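NADP-dependent glyceraldehyde-3-phosphate dehydrogenase (Bacillus halodurans, PDB 3PRL) probably oxidises glyceraldehyde 3-phosphate to 3-phosphoglycerate without phosphorylating it, passing the hydride to NADP+. Local coordinates at residues 44-47 with 48-52; 67-70 with 71-74; 81-84 with 85-89; 403-406 with 407-411. All blocks are in the same frame, centred on the assembly; numbering follows the deposited sequence.

Contact 1. Residues 44-47 with 48-52; sequences PALS and QEEVN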
ATOM      1  N   PRO D  44     -14.108  -7.582 -42.332  1.00 38.99           N
ATOM      2  CA  PRO D  44     -13.968  -6.436 -43.230  1.00 39.49           C
ATOM      3  C   PRO D  44     -12.534  -5.902 -43.220  1.00 39.60           C
ATOM      4  O   PRO D  44     -11.925  -5.775 -42.151  1.00 38.81           O
ATOM      5  CB  PRO D  44     -14.924  -5.397 -42.628  1.00 39.63           C
ATOM      6  CG  PRO D  44     -15.743  -6.138 -41.590  1.00 36.68           C
ATOM      7  CD  PRO D  44     -14.864  -7.234 -41.118  1.00 38.76           C
ATOM      8  N   ALA D  45     -11.996  -5.614 -44.403  1.00 40.36           N
ATOM      9  CA  ALA D  45     -10.712  -4.926 -44.522  1.00 40.22           C
ATOM     10  C   ALA D  45     -10.964  -3.424 -44.560  1.00 40.51           C
ATOM     11  O   ALA D  45     -11.502  -2.908 -45.536  1.00 41.00           O
ATOM     12  CB  ALA D  45      -9.968  -5.384 -45.767  1.00 40.99           C
ATOM     13  N   LEU D  46     -10.582  -2.734 -43.487  1.00 40.12           N
ATOM     14  CA  LEU D  46     -10.941  -1.323 -43.301  1.00 40.66           C
ATOM     15  C   LEU D  46      -9.942  -0.370 -43.931  1.00 41.59           C
ATOM     16  O   LEU D  46      -8.785  -0.732 -44.175  1.00 41.03           O
ATOM     17  CB  LEU D  46     -11.119  -0.975 -41.812  1.00 39.37           C
ATOM     18  CG  LEU D  46     -12.409  -1.384 -41.080  1.00 41.98           C
ATOM     19  CD1 LEU D  46     -12.420  -0.828 -39.646  1.00 38.74           C
ATOM     20  CD2 LEU D  46     -13.671  -0.936 -41.830  1.00 40.23           C
ATOM     21  N   SER D  47     -10.423   0.848 -44.185  1.00 43.14           N
ATOM     22  CA  SER D  47      -9.655   1.924 -44.826  1.00 44.47           C
ATOM     23  C   SER D  47      -9.081   2.909 -43.796  1.00 44.41           C
ATOM     24  O   SER D  47      -9.368   2.806 -42.604  1.00 43.38           O
ATOM     25  CB  SER D  47     -10.542   2.675 -45.834  1.00 45.57           C
ATOM     26  OG  SER D  47     -11.665   3.281 -45.198  1.00 45.54           O
ATOM     27  N   GLN D  48      -8.281   3.864 -44.274  1.00 45.81           N
ATOM     28  CA  GLN D  48      -7.672   4.882 -43.406  1.00 46.19           C
ATOM     29  C   GLN D  48      -8.708   5.772 -42.709  1.00 46.13           C
ATOM     30  O   GLN D  48      -8.509   6.166 -41.553  1.00 45.50           O
ATOM     31  CB  GLN D  48      -6.638   5.719 -44.173  1.00 47.51           C
ATOM     32  CG  GLN D  48      -5.250   5.057 -44.248  1.00 50.80           C
ATOM     33  CD  GLN D  48      -4.251   5.822 -45.102  1.00 47.73           C
ATOM     34  OE1 GLN D  48      -4.478   6.067 -46.297  1.00 52.16           O
ATOM     35  NE2 GLN D  48      -3.127   6.192 -44.499  1.00 50.90           N
ATOM     36  N   GLU D  49      -9.815   6.056 -43.400  1.00 46.53           N
ATOM     37  CA  GLU D  49     -10.889   6.895 -42.848  1.00 46.76           C
ATOM     38  C   GLU D  49     -11.653   6.163 -41.757  1.00 45.05           C
ATOM     39  O   GLU D  49     -11.693   6.616 -40.619  1.00 44.52           O
ATOM     40  CB  GLU D  49     -11.875   7.350 -43.934  1.00 48.60           C
ATOM     41  CG  GLU D  49     -11.305   8.316 -44.936  1.00 53.26           C
ATOM     42  CD  GLU D  49     -10.112   7.736 -45.663  1.00 49.30           C
ATOM     43  OE1 GLU D  49     -10.295   6.816 -46.497  1.00 53.41           O
ATOM     44  OE2 GLU D  49      -8.986   8.201 -45.375  1.00 52.81           O
ATOM     45  N   GLU D  50     -12.250   5.024 -42.108  1.00 44.06           N
ATOM     46  CA  GLU D  50     -12.998   4.223 -41.141  1.00 42.55           C
ATOM     47  C   GLU D  50     -12.197   3.951 -39.853  1.00 40.44           C
ATOM     48  O   GLU D  50     -12.793   3.737 -38.794  1.00 39.90           O
ATOM     49  CB  GLU D  50     -13.508   2.939 -41.788  1.00 42.84           C
ATOM     50  CG  GLU D  50     -14.410   3.226 -42.981  1.00 45.86           C
ATOM     51  CD  GLU D  50     -14.796   1.998 -43.754  1.00 44.19           C
ATOM     52  OE1 GLU D  50     -13.895   1.248 -44.195  1.00 45.84           O
ATOM     53  OE2 GLU D  50     -16.011   1.801 -43.938  1.00 46.72           O
ATOM     54  N   VAL D  51     -10.861   3.999 -39.959  1.00 39.15           N
ATOM     55  CA  VAL D  51      -9.929   3.863 -38.825  1.00 37.57           C
ATOM     56  C   VAL D  51      -9.828   5.141 -37.969  1.00 36.99           C
ATOM     57  O   VAL D  51      -9.803   5.063 -36.739  1.00 35.77           O
ATOM     58  CB  VAL D  51      -8.513   3.404 -39.287  1.00 37.06           C
ATOM     59  CG1 VAL D  51      -7.464   3.674 -38.224  1.00 35.16           C
ATOM     60  CG2 VAL D  51      -8.511   1.929 -39.634  1.00 35.77           C
ATOM     61  N   ASN D  52      -9.755   6.303 -38.626  1.00 37.58           N
ATOM     62  CA  ASN D  52      -9.871   7.599 -37.955  1.00 37.04           C
ATOM     63  C   ASN D  52     -11.239   7.713 -37.298  1.00 36.96           C
ATOM     64  O   ASN D  52     -11.351   8.095 -36.148  1.00 36.99           O
ATOM     65  CB  ASN D  52      -9.677   8.757 -38.942  1.00 37.40           C
ATOM     66  CG  ASN D  52      -8.399   8.633 -39.754  1.00 38.38           C
ATOM     67  OD1 ASN D  52      -7.367   8.217 -39.238  1.00 36.73           O
ATOM     68  ND2 ASN D  52      -8.464   8.997 -41.038  1.00 38.15           N
TER
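Ser-47 holds OG between its own backbone N and carbonyl carbon (chi1 61°), while Glu-50 sends CG out anti to its carbonyl carbon (chi1 -59°) and then runs extended, so the carboxylate reaches back to the start of helix 48-65. There Ser-47 OG donates to Glu-50 OE1 at 3.2 Å, meeting the oxygen from above the carboxylate plane. The same oxygen weakly takes the backbone N-H of Ser-47, OE1 to N 3.5 Å. Serine, small and polar, suits the N-cap, and a glutamate three residues on can return to its N-H, though only weakly here. CD2 of Leu-46 abuts Glu-50 OE1 at 3.2 Å, the two side chains crossing at about a right angle. Helical bonding begins where Val-51 N meets Ser-47 O at 3.3 Å, and CG2 of this valine rests on that carbonyl oxygen. The carboxylate is buried but well supplied, since OE2 accepts from Arg-24 N and OE1 also bonds Ser-23 OG. Leu-46 leans on Ile-14 of strand 10-16, and Val-51 packs against His-225 and Leu-226, so the turn links strand 39-44 to helix 48-65 beside helix 223-227.

Contact 2. Residues 67-70 with 71-74; sequences IRPI and HERV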
ATOM      1  N   ILE D  67     -16.543   9.539 -16.675  1.00 34.71           N
ATOM      2  CA  ILE D  67     -17.192  10.182 -15.559  1.00 35.73           C
ATOM      3  C   ILE D  67     -18.293   9.303 -14.965  1.00 36.37           C
ATOM      4  O   ILE D  67     -18.933   9.696 -13.992  1.00 37.08           O
ATOM      5  CB  ILE D  67     -17.693  11.618 -15.905  1.00 36.77           C
ATOM      6  CG1 ILE D  67     -18.585  11.617 -17.155  1.00 38.03           C
ATOM      7  CG2 ILE D  67     -16.497  12.566 -16.069  1.00 37.04           C
ATOM      8  CD1 ILE D  67     -19.544  12.804 -17.249  1.00 38.41           C
ATOM      9  N   ARG D  68     -18.497   8.112 -15.522  1.00 36.35           N
ATOM     10  CA  ARG D  68     -19.439   7.164 -14.914  1.00 37.20           C
ATOM     11  C   ARG D  68     -18.926   6.656 -13.564  1.00 36.54           C
ATOM     12  O   ARG D  68     -17.742   6.312 -13.438  1.00 36.01           O
ATOM     13  CB  ARG D  68     -19.715   5.970 -15.824  1.00 38.08           C
ATOM     14  CG  ARG D  68     -20.224   6.334 -17.210  1.00 39.71           C
ATOM     15  CD  ARG D  68     -21.704   6.646 -17.201  1.00 39.72           C
ATOM     16  NE  ARG D  68     -22.525   5.452 -16.998  1.00 40.90           N
ATOM     17  CZ  ARG D  68     -22.715   4.504 -17.912  1.00 40.15           C
ATOM     18  NH1 ARG D  68     -22.130   4.595 -19.099  1.00 40.83           N
ATOM     19  NH2 ARG D  68     -23.493   3.462 -17.637  1.00 41.27           N
ATOM     20  N   PRO D  69     -19.814   6.607 -12.547  1.00 36.40           N
ATOM     21  CA  PRO D  69     -19.420   6.011 -11.264  1.00 35.43           C
ATOM     22  C   PRO D  69     -18.688   4.681 -11.498  1.00 33.92           C
ATOM     23  O   PRO D  69     -19.204   3.804 -12.195  1.00 33.23           O
ATOM     24  CB  PRO D  69     -20.764   5.781 -10.559  1.00 36.24           C
ATOM     25  CG  PRO D  69     -21.651   6.863 -11.095  1.00 37.78           C
ATOM     26  CD  PRO D  69     -21.201   7.120 -12.520  1.00 36.93           C
ATOM     27  N   ILE D  70     -17.484   4.562 -10.940  1.00 32.93           N
ATOM     28  CA  ILE D  70     -16.647   3.358 -11.089  1.00 31.83           C
ATOM     29  C   ILE D  70     -17.437   2.042 -10.942  1.00 31.34           C
ATOM     30  O   ILE D  70     -17.237   1.101 -11.726  1.00 30.95           O
ATOM     31  CB  ILE D  70     -15.380   3.418 -10.162  1.00 31.37           C
ATOM     32  CG1 ILE D  70     -14.637   2.070 -10.105  1.00 32.77           C
ATOM     33  CG2 ILE D  70     -15.736   3.900  -8.775  1.00 33.37           C
ATOM     34  CD1 ILE D  70     -13.575   1.882 -11.209  1.00 30.52           C
ATOM     35  N   HIS D  71     -18.350   1.977  -9.975  1.00 31.51           N
ATOM     36  CA  HIS D  71     -19.194   0.785  -9.850  1.00 32.33           C
ATOM     37  C   HIS D  71     -19.964   0.461 -11.148  1.00 32.90           C
ATOM     38  O   HIS D  71     -20.161  -0.700 -11.468  1.00 33.13           O
ATOM     39  CB  HIS D  71     -20.094   0.796  -8.597  1.00 32.67           C
ATOM     40  CG  HIS D  71     -21.309   1.662  -8.711  1.00 33.45           C
ATOM     41  ND1 HIS D  71     -22.444   1.270  -9.388  1.00 34.12           N
ATOM     42  CD2 HIS D  71     -21.582   2.886  -8.199  1.00 33.68           C
ATOM     43  CE1 HIS D  71     -23.351   2.224  -9.313  1.00 34.74           C
ATOM     44  NE2 HIS D  71     -22.854   3.215  -8.595  1.00 34.55           N
ATOM     45  N   GLU D  72     -20.348   1.490 -11.900  1.00 33.34           N
ATOM     46  CA  GLU D  72     -21.030   1.301 -13.187  1.00 34.74           C
ATOM     47  C   GLU D  72     -20.077   0.761 -14.256  1.00 34.75           C
ATOM     48  O   GLU D  72     -20.498   0.023 -15.155  1.00 35.11           O
ATOM     49  CB  GLU D  72     -21.691   2.598 -13.677  1.00 35.37           C
ATOM     50  CG  GLU D  72     -22.926   3.047 -12.861  1.00 36.75           C
ATOM     51  CD  GLU D  72     -23.603   4.298 -13.431  1.00 36.82           C
ATOM     52  OE1 GLU D  72     -23.535   4.522 -14.663  1.00 37.52           O
ATOM     53  OE2 GLU D  72     -24.220   5.055 -12.640  1.00 37.84           O
ATOM     54  N   ARG D  73     -18.801   1.128 -14.162  1.00 34.35           N
ATOM     55  CA  ARG D  73     -17.815   0.571 -15.083  1.00 34.05           C
ATOM     56  C   ARG D  73     -17.542  -0.908 -14.783  1.00 33.60           C
ATOM     57  O   ARG D  73     -17.384  -1.700 -15.717  1.00 33.53           O
ATOM     58  CB  ARG D  73     -16.546   1.414 -15.110  1.00 34.20           C
ATOM     59  CG  ARG D  73     -16.780   2.823 -15.671  1.00 34.57           C
ATOM     60  CD  ARG D  73     -15.480   3.518 -16.072  1.00 34.17           C
ATOM     61  NE  ARG D  73     -14.637   3.812 -14.915  1.00 33.59           N
ATOM     62  CZ  ARG D  73     -14.357   5.027 -14.455  1.00 33.73           C
ATOM     63  NH1 ARG D  73     -14.830   6.110 -15.057  1.00 33.99           N
ATOM     64  NH2 ARG D  73     -13.589   5.154 -13.386  1.00 33.08           N
ATOM     65  N   VAL D  74     -17.534  -1.294 -13.500  1.00 32.90           N
ATOM     66  CA  VAL D  74     -17.324  -2.716 -13.145  1.00 32.66           C
ATOM     67  C   VAL D  74     -18.523  -3.633 -13.438  1.00 32.92           C
ATOM     68  O   VAL D  74     -18.332  -4.820 -13.718  1.00 33.10           O
ATOM     69  CB  VAL D  74     -16.864  -2.943 -11.667  1.00 32.27           C
ATOM     70  CG1 VAL D  74     -15.866  -1.888 -11.243  1.00 33.48           C
ATOM     71  CG2 VAL D  74     -18.051  -2.989 -10.727  1.00 34.52           C
TER
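Arg-68 and Glu-72 form a local salt bridge across the first turn of helix 70-86, where the chain coming from helix 48-65 turns into its next helix. The arginine chain is bent at chi2 (-80°) and chi3, which folds NE back to Glu-72 OE1 at 2.7 Å. This oxygen lies in the guanidinium plane and is approached nearly along its C-O axis, although the two flat groups are turned 63° apart; Arg-68 NH2 adds a weak bond to the same OE1 at 3.2 Å. Pro-69 lies alongside the glutamate, its CG 3.5 Å from OE2. As N-cap residue the proline, whose ring restricts the backbone, accepts Glu-72 N at its carbonyl O, 2.6 Å away, and weakly Arg-73 N. CB of Pro-69 touches the His-71 ring at CD2, 3.8 Å away. The Arg-73 guanidinium has Arg-68 O and Ile-70 CA over one face, while its NH1 bonds Lys-66 O and its NE bonds Val-178 O. Asp-135 of the second subunit accepts from His-71 N. An alanine here in place of Glu-72 would probably leave the Arg-68 guanidinium without its countercharge and freer to swing. The acid on the first turn thus pairs with arginine and also places negative charge where the helix dipole is likely to favour it.

Contact 3. Residues 81-84 with 85-89; sequences ADLL and EERKE
Arg-87 lays the start of its side chain over the carbonyl of Leu-83, CG standing 3.4 Å from Leu-83 O, at the point where helix 70-86 gives way to helix 88-98. The compact part of the contact is the backbone just before this break. Glu-85 N reaches Ala-81 O at 3.0 Å and Glu-86 N reaches Asp-82 O at 2.9 Å, both almost straight (177° and 171°). Regularity then fades: Arg-87 N bonds Leu-83 O at 3.0 Å with a more bent geometry and shares its hydrogen weakly with Leu-84 O. Arg-87 is both the first residue to leave helical backbone angles and the N-cap of the following helix.

The outer side is looser and strongly charged. Leu-83 CD2 and Glu-86 OE1 come no nearer than 4.2 Å, and Asp-82, Glu-86 and Glu-89 are exposed, as suits acids facing water. Asp-82 OD1 and Glu-85 OE1, like in charge, stay 5.5 Å apart. Past the break, Lys-88 NZ forms a salt bridge with its neighbour Glu-89, meeting the syn lone pair of OE2 at 2.7 Å.

Arginine suits the junction because its chain, extended from CG to NE, carries the guanidinium to Asp-204, while Glu-85 OE2 has Arg-118 as its salt-bridge partner. On the buried side Ala-81, small enough for close approach, packs on Ala-114 of helix 103-124, and Leu-84 fits between that helix and helix 192-204, touching Ile-117, Met-198 and Ala-201.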
ATOM      1  N   ALA D  81     -18.405 -10.757 -18.590  1.00 28.70           N
ATOM      2  CA  ALA D  81     -17.828 -12.017 -18.117  1.00 28.60           C
ATOM      3  C   ALA D  81     -18.884 -13.110 -18.067  1.00 29.37           C
ATOM      4  O   ALA D  81     -18.641 -14.237 -18.531  1.00 29.15           O
ATOM      5  CB  ALA D  81     -17.202 -11.837 -16.769  1.00 27.93           C
ATOM      6  N   ASP D  82     -20.049 -12.772 -17.512  1.00 30.22           N
ATOM      7  CA  ASP D  82     -21.167 -13.718 -17.442  1.00 32.39           C
ATOM      8  C   ASP D  82     -21.557 -14.239 -18.826  1.00 32.72           C
ATOM      9  O   ASP D  82     -21.676 -15.449 -19.026  1.00 33.53           O
ATOM     10  CB  ASP D  82     -22.391 -13.094 -16.749  1.00 34.14           C
ATOM     11  CG  ASP D  82     -22.081 -12.568 -15.348  1.00 33.02           C
ATOM     12  OD1 ASP D  82     -20.953 -12.759 -14.842  1.00 33.27           O
ATOM     13  OD2 ASP D  82     -22.980 -11.949 -14.747  1.00 34.32           O
ATOM     14  N   LEU D  83     -21.751 -13.323 -19.770  1.00 32.46           N
ATOM     15  CA  LEU D  83     -22.126 -13.696 -21.129  1.00 33.42           C
ATOM     16  C   LEU D  83     -21.050 -14.529 -21.825  1.00 33.31           C
ATOM     17  O   LEU D  83     -21.381 -15.404 -22.608  1.00 33.90           O
ATOM     18  CB  LEU D  83     -22.481 -12.467 -21.986  1.00 33.37           C
ATOM     19  CG  LEU D  83     -23.614 -11.511 -21.583  1.00 37.41           C
ATOM     20  CD1 LEU D  83     -23.995 -10.596 -22.759  1.00 34.19           C
ATOM     21  CD2 LEU D  83     -24.858 -12.223 -21.041  1.00 34.65           C
ATOM     22  N   LEU D  84     -19.770 -14.259 -21.562  1.00 32.66           N
ATOM     23  CA  LEU D  84     -18.717 -15.090 -22.163  1.00 33.06           C
ATOM     24  C   LEU D  84     -18.796 -16.531 -21.630  1.00 34.46           C
ATOM     25  O   LEU D  84     -18.848 -17.487 -22.396  1.00 34.54           O
ATOM     26  CB  LEU D  84     -17.312 -14.481 -21.975  1.00 31.41           C
ATOM     27  CG  LEU D  84     -16.974 -13.128 -22.637  1.00 30.78           C
ATOM     28  CD1 LEU D  84     -15.630 -12.543 -22.155  1.00 30.37           C
ATOM     29  CD2 LEU D  84     -16.989 -13.171 -24.145  1.00 31.41           C
ATOM     30  N   GLU D  85     -18.843 -16.667 -20.311  1.00 35.93           N
ATOM     31  CA  GLU D  85     -18.984 -17.956 -19.633  1.00 37.78           C
ATOM     32  C   GLU D  85     -20.182 -18.747 -20.164  1.00 38.90           C
ATOM     33  O   GLU D  85     -20.069 -19.937 -20.472  1.00 38.75           O
ATOM     34  CB  GLU D  85     -19.154 -17.678 -18.150  1.00 39.05           C
ATOM     35  CG  GLU D  85     -19.303 -18.861 -17.243  1.00 44.82           C
ATOM     36  CD  GLU D  85     -19.147 -18.416 -15.807  1.00 39.32           C
ATOM     37  OE1 GLU D  85     -20.181 -18.223 -15.129  1.00 45.06           O
ATOM     38  OE2 GLU D  85     -17.995 -18.198 -15.378  1.00 43.97           O
ATOM     39  N   GLU D  86     -21.321 -18.062 -20.256  1.00 39.90           N
ATOM     40  CA  GLU D  86     -22.526 -18.566 -20.900  1.00 41.38           C
ATOM     41  C   GLU D  86     -22.259 -19.101 -22.313  1.00 41.12           C
ATOM     42  O   GLU D  86     -22.821 -20.128 -22.706  1.00 42.19           O
ATOM     43  CB  GLU D  86     -23.584 -17.451 -20.933  1.00 42.71           C
ATOM     44  CG  GLU D  86     -24.903 -17.828 -21.583  1.00 48.25           C
ATOM     45  CD  GLU D  86     -25.967 -16.747 -21.448  1.00 44.30           C
ATOM     46  OE1 GLU D  86     -26.137 -16.197 -20.335  1.00 48.62           O
ATOM     47  OE2 GLU D  86     -26.644 -16.461 -22.463  1.00 49.30           O
ATOM     48  N   ARG D  87     -21.410 -18.409 -23.071  1.00 39.79           N
ATOM     49  CA  ARG D  87     -21.100 -18.812 -24.450  1.00 39.55           C
ATOM     50  C   ARG D  87     -19.778 -19.585 -24.553  1.00 39.00           C
ATOM     51  O   ARG D  87     -19.101 -19.557 -25.593  1.00 38.75           O
ATOM     52  CB  ARG D  87     -21.125 -17.596 -25.391  1.00 39.22           C
ATOM     53  CG  ARG D  87     -22.501 -16.941 -25.461  1.00 38.70           C
ATOM     54  CD  ARG D  87     -22.479 -15.526 -26.015  1.00 39.70           C
ATOM     55  NE  ARG D  87     -23.781 -14.871 -25.842  1.00 39.13           N
ATOM     56  CZ  ARG D  87     -24.081 -13.649 -26.273  1.00 40.38           C
ATOM     57  NH1 ARG D  87     -23.184 -12.920 -26.919  1.00 38.72           N
ATOM     58  NH2 ARG D  87     -25.293 -13.158 -26.060  1.00 39.89           N
ATOM     59  N   LYS D  88     -19.429 -20.271 -23.463  1.00 38.73           N
ATOM     60  CA  LYS D  88     -18.274 -21.173 -23.400  1.00 38.55           C
ATOM     61  C   LYS D  88     -18.086 -21.934 -24.708  1.00 38.12           C
ATOM     62  O   LYS D  88     -17.028 -21.877 -25.336  1.00 37.29           O
ATOM     63  CB  LYS D  88     -18.481 -22.211 -22.284  1.00 39.19           C
ATOM     64  CG  LYS D  88     -17.684 -21.999 -21.018  1.00 38.62           C
ATOM     65  CD  LYS D  88     -17.557 -23.294 -20.181  1.00 39.02           C
ATOM     66  CE  LYS D  88     -18.849 -23.700 -19.474  1.00 39.50           C
ATOM     67  NZ  LYS D  88     -19.798 -24.458 -20.365  1.00 40.56           N
ATOM     68  N   GLU D  89     -19.150 -22.632 -25.095  1.00 38.37           N
ATOM     69  CA  GLU D  89     -19.116 -23.660 -26.119  1.00 38.63           C
ATOM     70  C   GLU D  89     -19.099 -23.082 -27.523  1.00 36.93           C
ATOM     71  O   GLU D  89     -18.435 -23.618 -28.405  1.00 36.98           O
ATOM     72  CB  GLU D  89     -20.323 -24.597 -25.953  1.00 40.65           C
ATOM     73  CG  GLU D  89     -20.125 -25.715 -24.924  1.00 48.34           C
ATOM     74  CD  GLU D  89     -20.087 -25.228 -23.479  1.00 40.60           C
ATOM     75  OE1 GLU D  89     -20.979 -24.452 -23.070  1.00 48.16           O
ATOM     76  OE2 GLU D  89     -19.166 -25.638 -22.737  1.00 47.62           O
TER

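Contact 4. Residues 403-406 with 407-411; sequences AISL and SNQSD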
ATOM      1  N   ALA D 403      25.025 -22.868 -17.362  1.00 37.25           N
ATOM      2  CA  ALA D 403      23.597 -22.726 -17.647  1.00 36.52           C
ATOM      3  C   ALA D 403      23.156 -21.263 -17.581  1.00 35.44           C
ATOM      4  O   ALA D 403      22.414 -20.799 -18.447  1.00 34.68           O
ATOM      5  CB  ALA D 403      22.761 -23.583 -16.690  1.00 36.51           C
ATOM      6  N   ILE D 404      23.629 -20.554 -16.554  1.00 35.60           N
ATOM      7  CA  ILE D 404      23.358 -19.122 -16.347  1.00 34.83           C
ATOM      8  C   ILE D 404      23.844 -18.300 -17.533  1.00 34.57           C
ATOM      9  O   ILE D 404      23.104 -17.487 -18.078  1.00 33.77           O
ATOM     10  CB  ILE D 404      24.029 -18.607 -15.046  1.00 35.16           C
ATOM     11  CG1 ILE D 404      23.320 -19.175 -13.810  1.00 35.89           C
ATOM     12  CG2 ILE D 404      24.087 -17.061 -15.008  1.00 35.66           C
ATOM     13  CD1 ILE D 404      23.947 -18.774 -12.466  1.00 35.09           C
ATOM     14  N   SER D 405      25.093 -18.539 -17.925  1.00 35.37           N
ATOM     15  CA  SER D 405      25.746 -17.827 -19.024  1.00 35.18           C
ATOM     16  C   SER D 405      25.047 -17.988 -20.380  1.00 34.81           C
ATOM     17  O   SER D 405      24.718 -16.996 -21.051  1.00 34.40           O
ATOM     18  CB  SER D 405      27.205 -18.278 -19.120  1.00 35.99           C
ATOM     19  OG  SER D 405      27.856 -17.692 -20.226  1.00 37.18           O
ATOM     20  N   LEU D 406      24.835 -19.235 -20.785  1.00 35.00           N
ATOM     21  CA  LEU D 406      24.159 -19.544 -22.042  1.00 34.89           C
ATOM     22  C   LEU D 406      22.712 -19.066 -22.045  1.00 34.08           C
ATOM     23  O   LEU D 406      22.160 -18.709 -23.092  1.00 34.34           O
ATOM     24  CB  LEU D 406      24.214 -21.048 -22.303  1.00 35.73           C
ATOM     25  CG  LEU D 406      25.507 -21.617 -22.905  1.00 37.12           C
ATOM     26  CD1 LEU D 406      25.520 -23.144 -22.832  1.00 37.33           C
ATOM     27  CD2 LEU D 406      25.661 -21.141 -24.338  1.00 36.94           C
ATOM     28  N   SER D 407      22.105 -19.079 -20.863  1.00 32.95           N
ATOM     29  CA  SER D 407      20.775 -18.553 -20.647  1.00 31.89           C
ATOM     30  C   SER D 407      20.767 -17.060 -20.963  1.00 30.66           C
ATOM     31  O   SER D 407      19.943 -16.584 -21.748  1.00 29.91           O
ATOM     32  CB  SER D 407      20.351 -18.814 -19.194  1.00 31.52           C
ATOM     33  OG  SER D 407      19.267 -17.997 -18.809  1.00 37.68           O
ATOM     34  N   ASN D 408      21.722 -16.336 -20.383  1.00 30.25           N
ATOM     35  CA  ASN D 408      21.766 -14.883 -20.522  1.00 29.95           C
ATOM     36  C   ASN D 408      22.209 -14.374 -21.880  1.00 30.89           C
ATOM     37  O   ASN D 408      21.948 -13.211 -22.216  1.00 30.54           O
ATOM     38  CB  ASN D 408      22.610 -14.263 -19.412  1.00 29.38           C
ATOM     39  CG  ASN D 408      21.931 -14.359 -18.076  1.00 27.32           C
ATOM     40  OD1 ASN D 408      20.723 -14.605 -18.005  1.00 28.34           O
ATOM     41  ND2 ASN D 408      22.691 -14.187 -17.009  1.00 28.99           N
ATOM     42  N   GLN D 409      22.848 -15.253 -22.660  1.00 31.55           N
ATOM     43  CA  GLN D 409      23.320 -14.891 -24.004  1.00 32.34           C
ATOM     44  C   GLN D 409      22.212 -14.628 -25.012  1.00 31.53           C
ATOM     45  O   GLN D 409      22.422 -13.868 -25.956  1.00 31.66           O
ATOM     46  CB  GLN D 409      24.288 -15.937 -24.557  1.00 33.37           C
ATOM     47  CG  GLN D 409      25.741 -15.598 -24.331  1.00 35.68           C
ATOM     48  CD  GLN D 409      26.684 -16.792 -24.501  1.00 35.02           C
ATOM     49  OE1 GLN D 409      27.632 -16.946 -23.736  1.00 37.06           O
ATOM     50  NE2 GLN D 409      26.423 -17.633 -25.495  1.00 36.88           N
ATOM     51  N   SER D 410      21.050 -15.266 -24.820  1.00 30.12           N
ATOM     52  CA  SER D 410      19.874 -15.044 -25.674  1.00 29.10           C
ATOM     53  C   SER D 410      19.445 -13.573 -25.641  1.00 28.34           C
ATOM     54  O   SER D 410      19.564 -12.927 -24.600  1.00 27.68           O
ATOM     55  CB  SER D 410      18.716 -15.936 -25.193  1.00 28.56           C
ATOM     56  OG  SER D 410      17.468 -15.492 -25.698  1.00 24.40           O
ATOM     57  N   ASP D 411      18.951 -13.056 -26.765  1.00 28.36           N
ATOM     58  CA  ASP D 411      18.380 -11.707 -26.802  1.00 29.19           C
ATOM     59  C   ASP D 411      17.071 -11.644 -26.012  1.00 27.99           C
ATOM     60  O   ASP D 411      16.590 -10.557 -25.708  1.00 27.35           O
ATOM     61  CB  ASP D 411      18.101 -11.225 -28.241  1.00 31.12           C
ATOM     62  CG  ASP D 411      19.358 -11.151 -29.113  1.00 31.86           C
ATOM     63  OD1 ASP D 411      20.376 -10.571 -28.688  1.00 32.24           O
ATOM     64  OD2 ASP D 411      19.321 -11.681 -30.239  1.00 32.38           O
TER
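Asn-408 sets its amide alongside Ile-404, one turn earlier in helix 400-409. Its backbone N bonds Ile-404 O at 2.9 Å, and its CG sits over the same oxygen at 3.3 Å. ND2 lies 3.8 Å from Ile-404 CG2, because CG of the asparagine is anti to its carbonyl carbon (chi1 -70°) and the two side chains point the same way. Ser-407 bonds likewise, N to Ala-403 O at 3.0 Å, its small CB pressed on that oxygen. On the outer side Gln-409 lies across Leu-406, NE2 to CD2 3.8 Å, and its OE1 is 3.6 Å from Ser-405 OG. The last turn slackens here, for Gln-409 N makes a weak bond to Ser-405 O, and Ser-410 has left helical backbone angles. Helix 400-409 is the connection of a beta-alpha-beta crossover from strand 391-397 to strand 415-419, parallel strands separated in their sheet by strands 296-302 and 264-268. It lies against those two inner strands, Ala-403 on Ile-267 and both Leu-406 and Ser-407 on Phe-300. Farther out, the asparagine amide is fixed at both ends, ND2 by His-432 O and OD1 by Glu-434 N, which settles its rotation. A leucine in place of Asn-408 would probably leave that carbonyl and that N-H without their mates, freeing the loop after helix 423-431 to shift.

The first three contacts follow in series along the N-terminal half of the chain. Contacts 2 and 3 share helix 70-86, one at its beginning and the other at its end, with centres 22 Å apart and nearest atoms about 8 Å. Contact 1 stands about 17 Å from contact 3, nearest atoms, and lies closest to the cofactor site: the side chains of Leu-46 and Lys-186 are about 8 Å apart, as are those of Gln-48 and Asp-224. Lys-186 and Asp-224 bind NADP+, absent from this chain. Contacts 2 and 3 lie away from the cofactor-binding residues, as does contact 4, across the chain's centre and 42 to 46 Å from the others, centre to centre.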